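Local coordinates for protein xylulose kinase (Bifidobacterium adolescentis ATCC 15703, PDB 3I8B) that probably catalyses the ATP-dependent phosphorylation of D-xylulose to D-xylulose 5-phosphate, as a member of the FGGY family of carbohydrate kinases, at residues Ala67-Gly72 with Ala466-Trp471; Val19-Ala24 with Gly60-Val65; Glu107-Ala112 with Gln128-Ala133. All blocks are in the same frame, centred on the assembly; numbering follows the deposited sequence.

In the fold
Contacts 1 and 2 serve one sheet, that of the N-terminal FGGY region, and meet where Leu68 packs on Leu62. Both are buried and apolar, with no hydrogen bond between their segments. In contact 1 helix 460-474, from the C-terminal sequence region, lies on the sheet through alanines; in contact 2 valine and leucine methyls seat a connecting loop against it. Contact 3 lies across the centre of the chain, about 45 Å from contact 2 between centres. Only partly buried, it joins two helices, and there an arginine bonds backbone carbonyls beside a leucine packed on an indole. The buried contacts join their segments mainly by apolar groups, whereas the partly buried one also uses a charged side chain.

Contact 1. Residues Ala67-Gly72 with Ala466-Trp471; sequences ALAVGG and ARQAAW
Gln468 reaches Ala69 with the oxygen end of its amide: OE1 stands 3.3 Å from Ala69 CB. The extended chain, with CG anti to the backbone nitrogen (chi1 180°), carries the amide to a strand at which CB itself does not aim. The amide oxygen is fixed not by this methyl contact but by a hydrogen bond that OE1 accepts from Gly271 N in strand 267-273. One residue on, Ala469 is the centre of the contact. Ala469 CB sits over the peptide link between Ala67 and Leu68, 3.8 Å from Leu68 N, with the methyls of two strand residues beside it: Ala67 CB at 3.9 Å and Ala69 CB at 4.2 Å. The carbonyl of the same helical residue adds to the packing, Ala469 O lying 3.6 Å from Ala67 CB. Leu68 points away from the helix and packs on Ile175 of helix 167-175. This is a helix laid on strand 65-72, between strands 6-12 and 267-273 of the mixed sheet in the actin-like ATPase fold, and it ties the C-terminal FGGY region to the N-terminal one; the two short segments run at 142° to each other. With alanine on both sides, the segment axes come within 6.6 Å. The chemistry implies an interface governed by shape: no hydrogen bond crosses between strand and helix, and short methyl groups permit the close approach.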
loop_
_atom_site.group_PDB
_atom_site.type_symbol
_atom_site.label_atom_id
_atom_site.label_comp_id
_atom_site.label_asym_id
_atom_site.label_seq_id
_atom_site.Cartn_x
_atom_site.Cartn_y
_atom_site.Cartn_z
ATOM N N ALA A 67 -21.559 -10.213 6.520
ATOM C CA ALA A 67 -20.902 -8.990 6.054
ATOM C C ALA A 67 -19.633 -9.378 5.319
ATOM O O ALA A 67 -19.041 -10.410 5.616
ATOM C CB ALA A 67 -20.582 -8.066 7.217
ATOM N N LEU A 68 -19.227 -8.541 4.361
ATOM C CA LEU A 68 -18.069 -8.825 3.531
ATOM C C LEU A 68 -17.313 -7.521 3.240
ATOM O O LEU A 68 -17.932 -6.461 3.076
ATOM C CB LEU A 68 -18.531 -9.484 2.227
ATOM C CG LEU A 68 -17.520 -9.815 1.129
ATOM C CD1 LEU A 68 -18.035 -11.014 0.333
ATOM C CD2 LEU A 68 -17.232 -8.635 0.185
ATOM N N ALA A 69 -15.983 -7.610 3.200
ATOM C CA ALA A 69 -15.122 -6.484 2.824
ATOM C C ALA A 69 -14.048 -6.932 1.853
ATOM O O ALA A 69 -13.522 -8.045 1.960
ATOM C CB ALA A 69 -14.463 -5.869 4.044
ATOM N N VAL A 70 -13.704 -6.054 0.916
ATOM C CA VAL A 70 -12.654 -6.354 -0.047
ATOM C C VAL A 70 -11.423 -5.488 0.205
ATOM O O VAL A 70 -11.498 -4.261 0.191
ATOM C CB VAL A 70 -13.135 -6.125 -1.478
ATOM C CG1 VAL A 70 -12.033 -6.460 -2.466
ATOM C CG2 VAL A 70 -14.371 -6.947 -1.744
ATOM N N GLY A 71 -10.294 -6.136 0.466
ATOM C CA GLY A 71 -9.018 -5.449 0.510
ATOM C C GLY A 71 -8.410 -5.604 -0.874
ATOM O O GLY A 71 -8.454 -6.694 -1.438
ATOM N N GLY A 72 -7.860 -4.527 -1.434
ATOM C CA GLY A 72 -7.385 -4.572 -2.800
ATOM C C GLY A 72 -5.994 -4.002 -3.022
ATOM O O GLY A 72 -5.529 -3.126 -2.272
ATOM N N ALA A 466 -11.843 -9.130 6.848
ATOM C CA ALA A 466 -12.859 -9.795 7.657
ATOM C C ALA A 466 -13.075 -9.036 8.953
ATOM O O ALA A 466 -14.196 -8.933 9.432
ATOM C CB ALA A 466 -12.467 -11.266 7.952
ATOM N N ARG A 467 -11.996 -8.506 9.523
ATOM C CA ARG A 467 -12.090 -7.743 10.769
ATOM C C ARG A 467 -12.912 -6.481 10.566
ATOM O O ARG A 467 -13.683 -6.071 11.438
ATOM C CB ARG A 467 -10.696 -7.398 11.320
ATOM C CG ARG A 467 -10.700 -6.942 12.777
ATOM C CD ARG A 467 -9.289 -6.649 13.337
ATOM N NE ARG A 467 -9.383 -6.197 14.727
ATOM C CZ ARG A 467 -8.605 -5.277 15.297
ATOM N NH1 ARG A 467 -7.642 -4.686 14.603
ATOM N NH2 ARG A 467 -8.792 -4.943 16.568
ATOM N N GLN A 468 -12.781 -5.879 9.400
ATOM C CA GLN A 468 -13.525 -4.656 9.129
ATOM C C GLN A 468 -14.995 -4.961 8.904
ATOM O O GLN A 468 -15.864 -4.207 9.339
ATOM C CB GLN A 468 -12.945 -3.914 7.922
ATOM C CG GLN A 468 -13.695 -2.616 7.577
ATOM C CD GLN A 468 -13.434 -2.183 6.134
ATOM O OE1 GLN A 468 -13.883 -2.835 5.192
ATOM N NE2 GLN A 468 -12.700 -1.080 5.962
ATOM N N ALA A 469 -15.275 -6.059 8.214
ATOM C CA ALA A 469 -16.667 -6.475 8.015
ATOM C C ALA A 469 -17.316 -6.828 9.362
ATOM O O ALA A 469 -18.465 -6.462 9.624
ATOM C CB ALA A 469 -16.747 -7.653 7.055
ATOM N N ALA A 470 -16.577 -7.536 10.214
ATOM C CA ALA A 470 -17.077 -7.842 11.561
ATOM C C ALA A 470 -17.268 -6.567 12.407
ATOM O O ALA A 470 -18.235 -6.433 13.167
ATOM C CB ALA A 470 -16.168 -8.832 12.258
ATOM N N TRP A 471 -16.359 -5.622 12.257
ATOM C CA TRP A 471 -16.471 -4.325 12.925
ATOM C C TRP A 471 -17.769 -3.600 12.538
ATOM O O TRP A 471 -18.537 -3.169 13.410
ATOM C CB TRP A 471 -15.248 -3.473 12.568
ATOM C CG TRP A 471 -15.091 -2.169 13.332
ATOM C CD1 TRP A 471 -15.822 -1.730 14.406
ATOM C CD2 TRP A 471 -14.091 -1.169 13.093
ATOM N NE1 TRP A 471 -15.347 -0.503 14.834
ATOM C CE2 TRP A 471 -14.282 -0.144 14.043
ATOM C CE3 TRP A 471 -13.055 -1.045 12.162
ATOM C CZ2 TRP A 471 -13.468 0.997 14.082
ATOM C CZ3 TRP A 471 -12.256 0.087 12.195
ATOM C CH2 TRP A 471 -12.466 1.094 13.152
#

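Contact 2. Residues Val19-Ala24 with Gly60-Val65; sequences VRVTDA and GGLDDV
Gly61 O, 4.3 Å from Val21 CG2, accepts a hydrogen bond from NH2 of Arg31, and that same nitrogen makes a salt bridge to Asp64 OD1. Arg31, on strand 29-36, thus clasps the loop at two points beside the apolar contact. Next to this polar grip, Leu62 rests its CD2 methyl against two valines of strand 16-23, the neighbour of the outermost strand 29-36, meeting Val21 CG2 at 3.9 Å and Val19 CG1 at 4.0 Å. The loop leads from helix 46-58 into strand 65-72 and so forms part of the helical connection over the N-terminal sheet; Gly60, with positive phi, is the C-prime residue of the Schellman motif that ends the helix. A type I turn from Leu62 to Val65 follows, closed by Val65 N to Leu62 O at 3.1 Å, and delivers the chain to the sheet. Strand 6-12 lies between strands 16-23 and 65-72, yet the side chains of Val21 and Val65 meet across it, Val21 CG1 lying 4.1 Å from Val65 CG2. Val21 divides its branches: CG1, set anti to N (chi1 -179°), goes to Val65, and CG2 to Leu62. Val65 also touches Ala8 of the intervening strand.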
loop_
_atom_site.group_PDB
_atom_site.type_symbol
_atom_site.label_atom_id
_atom_site.label_comp_id
_atom_site.label_asym_id
_atom_site.label_seq_id
_atom_site.Cartn_x
_atom_site.Cartn_y
_atom_site.Cartn_z
ATOM N N VAL A 19 -10.432 -15.673 -0.526
ATOM C CA VAL A 19 -11.680 -15.467 0.213
ATOM C C VAL A 19 -11.612 -16.185 1.557
ATOM O O VAL A 19 -11.504 -17.410 1.615
ATOM C CB VAL A 19 -12.909 -15.970 -0.566
ATOM C CG1 VAL A 19 -14.160 -15.838 0.294
ATOM C CG2 VAL A 19 -13.086 -15.194 -1.874
ATOM N N ARG A 20 -11.650 -15.423 2.640
ATOM C CA ARG A 20 -11.551 -16.010 3.962
ATOM C C ARG A 20 -12.863 -15.895 4.747
ATOM O O ARG A 20 -13.157 -14.872 5.378
ATOM C CB ARG A 20 -10.410 -15.371 4.735
ATOM C CG ARG A 20 -9.989 -16.138 5.985
ATOM C CD ARG A 20 -9.041 -15.255 6.760
ATOM N NE ARG A 20 -8.316 -15.895 7.851
ATOM C CZ ARG A 20 -8.750 -15.966 9.107
ATOM N NH1 ARG A 20 -9.946 -15.489 9.431
ATOM N NH2 ARG A 20 -7.989 -16.530 10.036
ATOM N N VAL A 21 -13.659 -16.951 4.709
ATOM C CA VAL A 21 -14.869 -16.975 5.518
ATOM C C VAL A 21 -14.444 -17.111 6.978
ATOM O O VAL A 21 -13.705 -18.037 7.346
ATOM C CB VAL A 21 -15.804 -18.109 5.091
ATOM C CG1 VAL A 21 -17.071 -18.104 5.947
ATOM C CG2 VAL A 21 -16.138 -17.988 3.603
ATOM N N THR A 22 -14.872 -16.182 7.822
ATOM C CA THR A 22 -14.326 -16.181 9.171
ATOM C C THR A 22 -15.355 -15.909 10.258
ATOM O O THR A 22 -16.383 -15.267 10.023
ATOM C CB THR A 22 -13.051 -15.254 9.301
ATOM O OG1 THR A 22 -13.255 -14.191 10.233
ATOM C CG2 THR A 22 -12.637 -14.701 7.987
ATOM N N ASP A 23 -15.063 -16.415 11.452
ATOM C CA ASP A 23 -15.931 -16.230 12.612
ATOM C C ASP A 23 -15.913 -14.770 13.052
ATOM O O ASP A 23 -14.855 -14.220 13.363
ATOM C CB ASP A 23 -15.455 -17.141 13.739
ATOM C CG ASP A 23 -16.381 -17.125 14.933
ATOM O OD1 ASP A 23 -16.416 -16.106 15.646
ATOM O OD2 ASP A 23 -17.069 -18.136 15.152
ATOM N N ALA A 24 -17.081 -14.135 13.060
ATOM C CA ALA A 24 -17.163 -12.704 13.341
ATOM C C ALA A 24 -16.683 -12.385 14.756
ATOM O O ALA A 24 -16.085 -11.339 15.028
ATOM C CB ALA A 24 -18.583 -12.218 13.153
ATOM N N GLY A 60 -16.527 -22.519 -0.430
ATOM C CA GLY A 60 -17.826 -23.082 -0.089
ATOM C C GLY A 60 -18.991 -22.110 -0.190
ATOM O O GLY A 60 -20.036 -22.306 0.437
ATOM N N GLY A 61 -18.828 -21.057 -0.986
ATOM C CA GLY A 61 -19.895 -20.083 -1.141
ATOM C C GLY A 61 -19.988 -19.162 0.053
ATOM O O GLY A 61 -19.268 -19.340 1.041
ATOM N N LEU A 62 -20.882 -18.178 -0.046
ATOM C CA LEU A 62 -21.048 -17.151 0.967
ATOM C C LEU A 62 -22.524 -17.001 1.384
ATOM O O LEU A 62 -22.931 -15.950 1.878
ATOM C CB LEU A 62 -20.543 -15.809 0.427
ATOM C CG LEU A 62 -19.151 -15.772 -0.206
ATOM C CD1 LEU A 62 -18.860 -14.422 -0.852
ATOM C CD2 LEU A 62 -18.110 -16.109 0.845
ATOM N N ASP A 63 -23.320 -18.042 1.174
ATOM C CA ASP A 63 -24.749 -17.975 1.469
ATOM C C ASP A 63 -25.001 -17.745 2.961
ATOM O O ASP A 63 -26.050 -17.233 3.339
ATOM C CB ASP A 63 -25.456 -19.266 1.069
ATOM C CG ASP A 63 -25.475 -19.499 -0.421
ATOM O OD1 ASP A 63 -25.266 -18.544 -1.215
ATOM O OD2 ASP A 63 -25.728 -20.665 -0.795
ATOM N N ASP A 64 -24.044 -18.141 3.797
ATOM C CA ASP A 64 -24.186 -18.002 5.244
ATOM C C ASP A 64 -23.393 -16.825 5.813
ATOM O O ASP A 64 -23.105 -16.783 7.013
ATOM C CB ASP A 64 -23.768 -19.299 5.946
ATOM C CG ASP A 64 -22.352 -19.755 5.564
ATOM O OD1 ASP A 64 -21.701 -19.100 4.718
ATOM O OD2 ASP A 64 -21.894 -20.787 6.103
ATOM N N VAL A 65 -23.054 -15.863 4.959
ATOM C CA VAL A 65 -22.198 -14.761 5.373
ATOM C C VAL A 65 -22.993 -13.461 5.557
ATOM O O VAL A 65 -23.800 -13.095 4.700
ATOM C CB VAL A 65 -21.020 -14.583 4.379
ATOM C CG1 VAL A 65 -20.214 -13.351 4.703
ATOM C CG2 VAL A 65 -20.137 -15.840 4.392
#

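Contact 3. Residues Glu107-Ala112 with Gln128-Ala133; sequences EKLGAA and QRWVKA
Leu109 and Arg129 bring the backbones of helices 99-110 and 122-134 together, their CA atoms 6.8 Å apart, where the first helix nears its end. Arg129 CG is anti to its own carbonyl carbon (chi1 -78°), and the chain runs extended to NE, carrying the guanidinium to the carbonyls at and just beyond that end. NH1 gives two hydrogen bonds, both near the guanidinium plane: to Leu109 O at 2.9 Å, on a lone pair in the carbonyl plane, and to Ala112 O at 2.8 Å, where the donor is tilted 31° from the carbonyl plane of Ala112. NH2 adds a weak bond to Ala112 O and a salt bridge to Glu118. A leucine in place of Arg129 would probably deprive Glu118 of its salt bridge and Leu109 O and Ala112 O of these donors, leaving the chain beyond the helix less firmly fixed. Alongside, Leu109 lays its CD1 methyl over one face of Trp130, 3.5 Å from the centroid of the five-membered ring, a CH-pi contact almost on the ring normal. The indole is steadied by its NE1 bond to Leu105 O. The arrangement is that of a helix pair in which an arginine from one helix binds carbonyls at and just beyond the C-terminal end of the other.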
loop_
_atom_site.group_PDB
_atom_site.type_symbol
_atom_site.label_atom_id
_atom_site.label_comp_id
_atom_site.label_asym_id
_atom_site.label_seq_id
_atom_site.Cartn_x
_atom_site.Cartn_y
_atom_site.Cartn_z
ATOM N N GLU A 107 6.164 18.845 -12.359
ATOM C CA GLU A 107 6.576 20.079 -13.034
ATOM C C GLU A 107 5.384 21.034 -13.185
ATOM O O GLU A 107 5.512 22.248 -13.002
ATOM C CB GLU A 107 7.192 19.765 -14.394
ATOM C CG GLU A 107 8.578 19.107 -14.321
ATOM C CD GLU A 107 9.248 18.929 -15.692
ATOM O OE1 GLU A 107 8.600 19.149 -16.739
ATOM O OE2 GLU A 107 10.434 18.555 -15.726
ATOM N N LYS A 108 4.218 20.477 -13.492
ATOM C CA LYS A 108 3.020 21.297 -13.704
ATOM C C LYS A 108 2.569 22.046 -12.449
ATOM O O LYS A 108 2.251 23.247 -12.513
ATOM C CB LYS A 108 1.872 20.455 -14.260
ATOM C CG LYS A 108 0.620 21.255 -14.589
ATOM C CD LYS A 108 0.801 22.074 -15.866
ATOM C CE LYS A 108 -0.497 22.817 -16.204
ATOM N NZ LYS A 108 -0.363 23.628 -17.444
ATOM N N LEU A 109 2.542 21.350 -11.309
ATOM C CA LEU A 109 2.194 21.992 -10.034
ATOM C C LEU A 109 3.297 22.905 -9.491
ATOM O O LEU A 109 3.013 23.860 -8.766
ATOM C CB LEU A 109 1.819 20.971 -8.948
ATOM C CG LEU A 109 0.382 20.840 -8.420
ATOM C CD1 LEU A 109 0.375 20.269 -6.978
ATOM C CD2 LEU A 109 -0.371 22.158 -8.454
ATOM N N GLY A 110 4.549 22.599 -9.813
ATOM C CA GLY A 110 5.658 23.394 -9.317
ATOM C C GLY A 110 5.882 24.654 -10.133
ATOM O O GLY A 110 6.574 25.567 -9.687
ATOM N N ALA A 111 5.287 24.706 -11.322
ATOM C CA ALA A 111 5.527 25.796 -12.275
ATOM C C ALA A 111 5.303 27.207 -11.700
ATOM O O ALA A 111 6.171 28.069 -11.818
ATOM C CB ALA A 111 4.704 25.597 -13.534
ATOM N N ALA A 112 4.145 27.446 -11.095
ATOM C CA ALA A 112 3.869 28.750 -10.485
ATOM C C ALA A 112 5.007 29.172 -9.545
ATOM O O ALA A 112 5.558 28.346 -8.815
ATOM C CB ALA A 112 2.519 28.736 -9.749
ATOM N N GLN A 128 6.531 19.435 -3.101
ATOM C CA GLN A 128 5.982 19.947 -1.852
ATOM C C GLN A 128 4.504 20.306 -1.968
ATOM O O GLN A 128 3.725 20.089 -1.031
ATOM C CB GLN A 128 6.784 21.165 -1.391
ATOM C CG GLN A 128 6.083 22.021 -0.356
ATOM C CD GLN A 128 6.986 23.105 0.193
ATOM O OE1 GLN A 128 8.158 22.856 0.496
ATOM N NE2 GLN A 128 6.454 24.317 0.314
ATOM N N ARG A 129 4.118 20.869 -3.109
ATOM C CA ARG A 129 2.724 21.251 -3.334
ATOM C C ARG A 129 1.802 20.028 -3.455
ATOM O O ARG A 129 0.633 20.073 -3.038
ATOM C CB ARG A 129 2.604 22.149 -4.568
ATOM C CG ARG A 129 3.011 23.608 -4.311
ATOM C CD ARG A 129 3.217 24.378 -5.635
ATOM N NE ARG A 129 3.536 25.785 -5.392
ATOM C CZ ARG A 129 3.944 26.640 -6.325
ATOM N NH1 ARG A 129 4.084 26.241 -7.584
ATOM N NH2 ARG A 129 4.206 27.901 -5.997
ATOM N N TRP A 130 2.321 18.946 -4.028
ATOM C CA TRP A 130 1.569 17.692 -4.102
ATOM C C TRP A 130 1.366 17.096 -2.714
ATOM O O TRP A 130 0.253 16.695 -2.348
ATOM C CB TRP A 130 2.257 16.673 -5.028
ATOM C CG TRP A 130 1.925 16.891 -6.465
ATOM C CD1 TRP A 130 2.737 17.444 -7.433
ATOM C CD2 TRP A 130 0.682 16.585 -7.109
ATOM N NE1 TRP A 130 2.063 17.490 -8.635
ATOM C CE2 TRP A 130 0.802 16.975 -8.460
ATOM C CE3 TRP A 130 -0.518 16.009 -6.674
ATOM C CZ2 TRP A 130 -0.235 16.811 -9.379
ATOM C CZ3 TRP A 130 -1.554 15.853 -7.589
ATOM C CH2 TRP A 130 -1.404 16.254 -8.924
ATOM N N VAL A 131 2.442 17.029 -1.944
ATOM C CA VAL A 131 2.363 16.506 -0.585
ATOM C C VAL A 131 1.319 17.270 0.257
ATOM O O VAL A 131 0.457 16.657 0.907
ATOM C CB VAL A 131 3.762 16.489 0.074
ATOM C CG1 VAL A 131 3.686 16.165 1.579
ATOM C CG2 VAL A 131 4.641 15.481 -0.642
ATOM N N LYS A 132 1.377 18.605 0.219
ATOM C CA LYS A 132 0.410 19.436 0.938
ATOM C C LYS A 132 -1.025 19.298 0.399
ATOM O O LYS A 132 -1.981 19.340 1.168
ATOM C CB LYS A 132 0.852 20.910 0.973
ATOM C CG LYS A 132 2.122 21.160 1.795
ATOM C CD LYS A 132 2.545 22.644 1.800
ATOM C CE LYS A 132 2.646 23.188 0.369
ATOM N NZ LYS A 132 3.612 24.344 0.121
ATOM N N ALA A 133 -1.168 19.118 -0.913
ATOM C CA ALA A 133 -2.486 18.998 -1.542
ATOM C C ALA A 133 -3.215 17.687 -1.198
ATOM O O ALA A 133 -4.400 17.700 -0.847
ATOM C CB ALA A 133 -2.361 19.152 -3.071
#